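PDB 5IM2: twin-arginine translocation pathway signal from Rhodoferax ferrireducens, which binds benzoate and probably delivers such a ligand to a TRAP-type membrane transporter, as solute-binding proteins of its family do. Local coordinates for residues T55-A58 / P59-V63; F133-T136 / N137-A140; E234-S238 / V239-E243. One frame throughout, in Å; residues are numbered along the deposited sequence.

Interaction 1: residues T55-A58 / P59-V63; sequences TFMA and PQSNV. With BEZ (benzoic acid), chain B.
Met57 lies against Ser61 and Val63 where the chain turns out of a strand and into a helix, and its side chain passes Ser61, Val63 and the ligand in turn and folds back on Val63. CB stands 3.8 Å from Ser61 OG. CG lies 3.8 Å from Val63 CG1, the two side chains crossing at about a right angle. The chain then bends at chi2 (-54°), which brings SD to 3.8 Å from C3 of the bound benzoate. A second bend at chi3 (-65°) folds CE back to 3.8 Å from Val63 CB, near Ser61 OG as well. A long, unbranched and polarisable side chain suits this path, since it can face an aromatic ligand and a valine at once. Shortening this residue to an alanine is likely to deprive the benzoate ring of its sulfur neighbour and to open a gap beside Val63. Phe56 also meets the ligand: benzoate C2 lies in the plane of its ring, at the edge, 3.8 Å from Phe56 CZ.

Next along the chain, Ala58 to Ser61 form a type I beta turn, whose second position fits the restricted phi of Pro59. Ala58 O accepts twice from Ser61: from N at 3.2 Å, and from OG at 2.7 Å, nearly along the C=O axis (162°). Ser61 is the N-cap of the helix, its OG also accepting from Trp64 N, so one small serine ties both the turn and the helix start.

The turn joins strand 49-55 to helix 62-78. Met57 and Val63 rest on Trp113 of strand 111-114 in the same sheet, while the methionine also touches Val235, which follows strand 228-232 of the other sheet.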
loop_
_atom_site.group_PDB
_atom_site.type_symbol
_atom_site.label_atom_id
_atom_site.label_comp_id
_atom_site.label_asym_id
_atom_site.label_seq_id
_atom_site.Cartn_x
_atom_site.Cartn_y
_atom_site.Cartn_z
ATOM N N THR A 55 -9.226 -10.915 -1.071
ATOM C CA THR A 55 -8.404 -9.894 -0.427
ATOM C C THR A 55 -8.766 -9.801 1.046
ATOM O O THR A 55 -9.666 -10.493 1.538
ATOM C CB THR A 55 -8.583 -8.538 -1.135
ATOM O OG1 THR A 55 -7.681 -7.561 -0.602
ATOM C CG2 THR A 55 -10.003 -8.015 -0.989
ATOM N N PHE A 56 -8.062 -8.920 1.753
ATOM C CA PHE A 56 -8.159 -8.812 3.205
ATOM C C PHE A 56 -8.994 -7.612 3.653
ATOM O O PHE A 56 -9.277 -7.467 4.857
ATOM C CB PHE A 56 -6.734 -8.741 3.810
ATOM C CG PHE A 56 -5.970 -7.499 3.401
ATOM C CD1 PHE A 56 -6.048 -6.339 4.151
ATOM C CD2 PHE A 56 -5.169 -7.485 2.272
ATOM C CE1 PHE A 56 -5.371 -5.197 3.768
ATOM C CE2 PHE A 56 -4.491 -6.333 1.888
ATOM C CZ PHE A 56 -4.583 -5.197 2.653
ATOM N N MET A 57 -9.444 -6.776 2.704
ATOM C CA MET A 57 -10.224 -5.594 3.024
ATOM C C MET A 57 -11.617 -5.980 3.496
ATOM O O MET A 57 -12.206 -6.958 3.032
ATOM C CB MET A 57 -10.348 -4.686 1.797
ATOM C CG MET A 57 -9.021 -4.148 1.272
ATOM S SD MET A 57 -8.026 -3.298 2.522
ATOM C CE MET A 57 -9.071 -1.886 2.914
ATOM N N ALA A 58 -12.135 -5.188 4.427
ATOM C CA ALA A 58 -13.528 -5.292 4.820
ATOM C C ALA A 58 -14.421 -4.824 3.682
ATOM O O ALA A 58 -14.068 -3.891 2.960
ATOM C CB ALA A 58 -13.794 -4.432 6.042
ATOM N N PRO A 59 -15.609 -5.413 3.519
ATOM C CA PRO A 59 -16.485 -4.944 2.432
ATOM C C PRO A 59 -16.927 -3.487 2.563
ATOM O O PRO A 59 -17.158 -2.828 1.542
ATOM C CB PRO A 59 -17.681 -5.904 2.493
ATOM C CG PRO A 59 -17.651 -6.492 3.831
ATOM C CD PRO A 59 -16.199 -6.531 4.260
ATOM N N GLN A 60 -17.010 -2.937 3.770
ATOM C CA GLN A 60 -17.478 -1.565 3.920
ATOM C C GLN A 60 -16.354 -0.531 3.782
ATOM O O GLN A 60 -16.514 0.620 4.202
ATOM C CB GLN A 60 -18.207 -1.410 5.254
ATOM C CG GLN A 60 -19.553 -2.153 5.260
ATOM C CD GLN A 60 -20.388 -1.877 4.002
ATOM O OE1 GLN A 60 -20.643 -0.724 3.658
ATOM N NE2 GLN A 60 -20.784 -2.940 3.296
ATOM N N SER A 61 -15.265 -0.890 3.141
ATOM C CA SER A 61 -14.094 -0.035 3.033
ATOM C C SER A 61 -14.095 0.721 1.721
ATOM O O SER A 61 -14.676 0.273 0.736
ATOM C CB SER A 61 -12.823 -0.870 3.106
ATOM O OG SER A 61 -12.763 -1.766 2.000
ATOM N N ASN A 62 -13.376 1.854 1.718
ATOM C CA ASN A 62 -13.130 2.621 0.499
ATOM C C ASN A 62 -12.518 1.744 -0.589
ATOM O O ASN A 62 -12.919 1.815 -1.749
ATOM C CB ASN A 62 -12.204 3.815 0.816
ATOM C CG ASN A 62 -11.723 4.542 -0.426
ATOM O OD1 ASN A 62 -12.527 4.935 -1.282
ATOM N ND2 ASN A 62 -10.409 4.763 -0.517
ATOM N N VAL A 63 -11.532 0.919 -0.248
ATOM C CA VAL A 63 -10.912 0.065 -1.265
ATOM C C VAL A 63 -11.923 -0.888 -1.888
ATOM O O VAL A 63 -12.026 -0.991 -3.117
ATOM C CB VAL A 63 -9.725 -0.716 -0.689
ATOM C CG1 VAL A 63 -9.268 -1.731 -1.707
ATOM C CG2 VAL A 63 -8.594 0.223 -0.346
HETATM C C BEZ B . -1.943 -1.148 5.675
HETATM O O1 BEZ B . -1.270 -0.236 6.238
HETATM O O2 BEZ B . -1.720 -2.346 5.970
HETATM C C1 BEZ B . -3.017 -0.790 4.693
HETATM C C2 BEZ B . -3.744 -1.798 4.065
HETATM C C3 BEZ B . -4.761 -1.440 3.179
HETATM C C4 BEZ B . -5.014 -0.104 2.921
HETATM C C5 BEZ B . -4.273 0.892 3.528
HETATM C C6 BEZ B . -3.260 0.543 4.428
#

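Interaction 2: residues F133-T136 / N137-A140; sequences FMMT and NAEA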
loop_
_atom_site.group_PDB
_atom_site.type_symbol
_atom_site.label_atom_id
_atom_site.label_comp_id
_atom_site.label_asym_id
_atom_site.label_seq_id
_atom_site.Cartn_x
_atom_site.Cartn_y
_atom_site.Cartn_z
ATOM N N PHE A 133 9.975 9.534 2.479
ATOM C CA PHE A 133 9.853 10.759 1.667
ATOM C C PHE A 133 10.196 10.499 0.192
ATOM O O PHE A 133 11.039 11.179 -0.417
ATOM C CB PHE A 133 10.706 11.875 2.273
ATOM C CG PHE A 133 10.261 12.255 3.660
ATOM C CD1 PHE A 133 9.165 13.059 3.837
ATOM C CD2 PHE A 133 10.904 11.768 4.780
ATOM C CE1 PHE A 133 8.719 13.389 5.073
ATOM C CE2 PHE A 133 10.466 12.100 6.034
ATOM C CZ PHE A 133 9.376 12.931 6.195
ATOM N N MET A 134 9.548 9.468 -0.374
ATOM C CA MET A 134 9.652 9.124 -1.798
ATOM C C MET A 134 8.481 9.638 -2.628
ATOM O O MET A 134 8.684 10.101 -3.763
ATOM C CB MET A 134 9.742 7.609 -1.987
ATOM C CG MET A 134 11.013 6.968 -1.525
ATOM S SD MET A 134 12.424 7.417 -2.562
ATOM C CE MET A 134 11.982 6.635 -4.073
ATOM N N MET A 135 7.272 9.590 -2.095
ATOM C CA MET A 135 6.081 9.808 -2.913
ATOM C C MET A 135 5.767 11.282 -3.081
ATOM O O MET A 135 5.950 12.090 -2.179
ATOM C CB MET A 135 4.881 9.101 -2.276
ATOM C CG MET A 135 3.553 9.398 -2.950
ATOM S SD MET A 135 2.139 8.558 -2.211
ATOM C CE MET A 135 2.422 8.909 -0.559
ATOM N N THR A 136 5.241 11.621 -4.258
ATOM C CA THR A 136 4.608 12.913 -4.471
ATOM C C THR A 136 3.107 12.756 -4.182
ATOM O O THR A 136 2.663 13.008 -3.052
ATOM C CB THR A 136 4.874 13.402 -5.888
ATOM O OG1 THR A 136 4.499 12.390 -6.814
ATOM C CG2 THR A 136 6.340 13.677 -6.092
ATOM N N ASN A 137 2.333 12.290 -5.165
ATOM C CA ASN A 137 0.951 11.855 -4.939
ATOM C C ASN A 137 0.792 10.396 -5.364
ATOM O O ASN A 137 1.630 9.844 -6.080
ATOM C CB ASN A 137 -0.030 12.756 -5.696
ATOM C CG ASN A 137 0.159 12.696 -7.164
ATOM O OD1 ASN A 137 -0.276 11.757 -7.779
ATOM N ND2 ASN A 137 0.816 13.715 -7.754
ATOM N N ALA A 138 -0.266 9.744 -4.881
ATOM C CA ALA A 138 -0.411 8.306 -5.118
ATOM C C ALA A 138 -0.592 7.961 -6.594
ATOM O O ALA A 138 -0.092 6.928 -7.046
ATOM C CB ALA A 138 -1.570 7.750 -4.296
ATOM N N GLU A 139 -1.331 8.779 -7.358
ATOM C CA GLU A 139 -1.504 8.471 -8.777
ATOM C C GLU A 139 -0.157 8.452 -9.492
ATOM O O GLU A 139 0.188 7.481 -10.173
ATOM C CB GLU A 139 -2.443 9.472 -9.457
ATOM C CG GLU A 139 -2.665 9.179 -10.918
ATOM C CD GLU A 139 -3.479 10.261 -11.593
ATOM O OE1 GLU A 139 -3.871 11.241 -10.900
ATOM O OE2 GLU A 139 -3.686 10.150 -12.827
ATOM N N ALA A 140 0.612 9.523 -9.345
ATOM C CA ALA A 140 1.918 9.603 -10.001
ATOM C C ALA A 140 2.857 8.503 -9.530
ATOM O O ALA A 140 3.516 7.836 -10.347
ATOM C CB ALA A 140 2.504 10.998 -9.760
#
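The N-cap of helix 138-152 is formed here by Asn137, with Met135 and Thr136 leading in and packing on the first turn at Ala138 and Ala140. Met135 lies alongside the helix start. Its chain is extended as far as SD, with CG anti to the backbone N (chi1 173°), and CG therefore passes Asn137 O at 3.7 Å. SD reaches a point 3.8 Å from Ala138 N and 4.3 Å from Ala138 CB, and the chain bends only beyond it, at chi3. Met135 and Ala138 both touch Val167 of strand 161-167, so the thioether and the methyl both pack between the helix start and that strand.

Thr136 holds the other flank. Its OG1 lies 3.8 Å from Ala140 CB, a van der Waals neighbour, while its polar partner is Ser365 OG, to which it is hydrogen-bonded. Ala140 CB touches Ser365 too, and an alanine fits where a helix must come this close to helix 350-367.

The first turn of a helix has amide N-H groups with no carbonyl of a preceding turn to bind, and side chains supply the acceptors. Gln300 OE1 takes Ala138 N from outside the segment, and Asn137 takes the amide of Ala140. Asparagine suits the cap because its short side chain places a carbonyl over the helix end and has an amide to spare: ND2 donates to Ala368 O near the C-terminus of the modelled chain. The capping bond from Ala140 N to Asn137 OD1 is 2.9 Å long and almost perfectly straight at 178°, although the nitrogen sits above the plane of the side-chain carbonyl, 35° out of it.

Interaction 3: residues E234-S238 / V239-E243; sequences EVVPS and VKVHE. With BEZ (benzoic acid), chain B.
Val236 O is gripped from across the bend by two backbone amides: Val241 N donates a good bond at 3.1 Å, its N-H...O angle 166°, and Val239 N adds a weak one. The next carbonyl, Pro237 O, takes Lys240 N at 3.2 Å. These nested bonds need a residue in the left-handed helical region. Lys240 fills that place, with phi 53° and psi 38°, and its long side chain leads off from an exposed position.

The valines close the bend from the apolar side. Val236 CG1 comes 4.0 Å from Val241 CB, and the two side chains cross at about a right angle. The same methyl is 3.5 Å from His242 N. Branched aliphatic residues suit both positions, because they are buried and rest together on His174 of strand 171-175, Val241 also reaching helix 217-223. The imidazole of His242 comes obliquely to Pro237, ND1 lying 3.9 Å from Pro237 CA; this nitrogen is buried without a polar partner in the model.

Within the same bend, Ser238 OG donates to Val235 O at 2.9 Å, in the carbonyl plane and on a lone pair, which is consistent with a firm turn beside the pocket residues Glu234 and Val235. Val235 CB lies 3.7 Å from benzoate C5, and Glu234 OE2 is 3.5 Å from the same carbon. The carboxylate is itself held by Asn62 and Gln299.

A bond from the sixth residue to the first carbonyl, a second nested inside it, a residue in the left-handed helical region between and an apolar contact across the ends define the Schellman motif, which here turns the chain from the benzoate pocket toward helix 241-244.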
loop_
_atom_site.group_PDB
_atom_site.type_symbol
_atom_site.label_atom_id
_atom_site.label_comp_id
_atom_site.label_asym_id
_atom_site.label_seq_id
_atom_site.Cartn_x
_atom_site.Cartn_y
_atom_site.Cartn_z
ATOM N N GLU A 234 -7.388 6.989 4.427
ATOM C CA GLU A 234 -8.545 6.444 3.737
ATOM C C GLU A 234 -9.047 5.155 4.398
ATOM O O GLU A 234 -10.261 4.888 4.378
ATOM C CB GLU A 234 -8.219 6.225 2.251
ATOM C CG GLU A 234 -7.162 5.198 1.966
ATOM C CD GLU A 234 -7.665 3.753 1.878
ATOM O OE1 GLU A 234 -8.893 3.515 1.678
ATOM O OE2 GLU A 234 -6.790 2.863 2.021
ATOM N N VAL A 235 -8.139 4.369 4.992
ATOM C CA VAL A 235 -8.494 3.047 5.510
ATOM C C VAL A 235 -8.985 3.113 6.937
ATOM O O VAL A 235 -9.582 2.140 7.420
ATOM C CB VAL A 235 -7.290 2.091 5.393
ATOM C CG1 VAL A 235 -6.197 2.419 6.399
ATOM C CG2 VAL A 235 -7.754 0.636 5.496
ATOM N N VAL A 236 -8.799 4.246 7.602
ATOM C CA VAL A 236 -8.993 4.308 9.051
ATOM C C VAL A 236 -10.412 3.908 9.440
ATOM O O VAL A 236 -10.574 3.105 10.376
ATOM C CB VAL A 236 -8.608 5.710 9.555
ATOM C CG1 VAL A 236 -9.273 6.086 10.898
ATOM C CG2 VAL A 236 -7.125 5.843 9.616
ATOM N N PRO A 237 -11.464 4.428 8.809
ATOM C CA PRO A 237 -12.811 4.048 9.247
ATOM C C PRO A 237 -13.152 2.587 9.016
ATOM O O PRO A 237 -14.035 2.072 9.710
ATOM C CB PRO A 237 -13.731 4.957 8.427
ATOM C CG PRO A 237 -12.855 5.982 7.809
ATOM C CD PRO A 237 -11.483 5.446 7.740
ATOM N N SER A 238 -12.513 1.906 8.062
ATOM C CA SER A 238 -12.865 0.519 7.779
ATOM C C SER A 238 -12.473 -0.403 8.920
ATOM O O SER A 238 -13.069 -1.477 9.050
ATOM C CB SER A 238 -12.209 0.037 6.469
ATOM O OG SER A 238 -10.829 -0.325 6.666
ATOM N N VAL A 239 -11.487 -0.004 9.727
ATOM C CA VAL A 239 -11.055 -0.740 10.912
ATOM C C VAL A 239 -11.395 0.011 12.190
ATOM O O VAL A 239 -10.884 -0.326 13.263
ATOM C CB VAL A 239 -9.553 -1.075 10.856
ATOM C CG1 VAL A 239 -9.331 -2.241 9.920
ATOM C CG2 VAL A 239 -8.688 0.144 10.443
ATOM N N LYS A 240 -12.251 1.025 12.093
ATOM C CA LYS A 240 -12.752 1.774 13.239
ATOM C C LYS A 240 -11.592 2.280 14.090
ATOM O O LYS A 240 -11.651 2.311 15.317
ATOM C CB LYS A 240 -13.747 0.924 14.050
ATOM C CG LYS A 240 -15.037 0.565 13.293
ATOM C CD LYS A 240 -14.878 -0.691 12.430
ATOM C CE LYS A 240 -14.884 -1.977 13.262
ATOM N NZ LYS A 240 -14.207 -3.123 12.571
ATOM N N VAL A 241 -10.511 2.691 13.420
ATOM C CA VAL A 241 -9.343 3.177 14.159
ATOM C C VAL A 241 -9.586 4.569 14.732
ATOM O O VAL A 241 -8.981 4.930 15.753
ATOM C CB VAL A 241 -8.089 3.114 13.261
ATOM C CG1 VAL A 241 -7.039 4.159 13.673
ATOM C CG2 VAL A 241 -7.491 1.717 13.357
ATOM N N HIS A 242 -10.492 5.348 14.143
ATOM C CA HIS A 242 -10.851 6.623 14.751
ATOM C C HIS A 242 -11.609 6.432 16.059
ATOM O O HIS A 242 -11.699 7.376 16.850
ATOM C CB HIS A 242 -11.688 7.457 13.784
ATOM C CG HIS A 242 -13.003 6.837 13.431
ATOM N ND1 HIS A 242 -13.105 5.637 12.764
ATOM C CD2 HIS A 242 -14.270 7.259 13.645
ATOM C CE1 HIS A 242 -14.379 5.345 12.584
ATOM N NE2 HIS A 242 -15.109 6.313 13.110
ATOM N N GLU A 243 -12.167 5.245 16.298
ATOM C CA GLU A 243 -12.810 4.972 17.577
ATOM C C GLU A 243 -11.836 4.420 18.605
ATOM O O GLU A 243 -12.103 4.524 19.809
ATOM C CB GLU A 243 -13.967 3.990 17.378
ATOM C CG GLU A 243 -15.118 4.586 16.581
ATOM C CD GLU A 243 -16.167 3.557 16.181
ATOM O OE1 GLU A 243 -16.115 2.423 16.693
ATOM O OE2 GLU A 243 -17.042 3.880 15.350
HETATM C C BEZ B . -1.943 -1.148 5.675
HETATM O O1 BEZ B . -1.270 -0.236 6.238
HETATM O O2 BEZ B . -1.720 -2.346 5.970
HETATM C C1 BEZ B . -3.017 -0.790 4.693
HETATM C C2 BEZ B . -3.744 -1.798 4.065
HETATM C C3 BEZ B . -4.761 -1.440 3.179
HETATM C C4 BEZ B . -5.014 -0.104 2.921
HETATM C C5 BEZ B . -4.273 0.892 3.528
HETATM C C6 BEZ B . -3.260 0.543 4.428
#

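Interactions 1 and 3 both line the benzoate pocket, their centres about 11 Å apart, and belong to segments that follow strands of different sheets. They touch directly through polar and apolar contacts, among them Ser61 CB against Ser238 CB at 3.5 Å. The ligand thus meets two loops that also brace one another, as expected of a closed solute-binding protein. Interaction 2 touches neither; its centre is about 22 Å from that of interaction 1 and about 22 Å from that of interaction 3. It is the most buried of the three, and packs the start of helix 138-152 on helix 350-367. Interactions 1 and 2 both start helices with side-chain caps; interaction 3 relies mainly on backbone bonds and valines to redirect the chain.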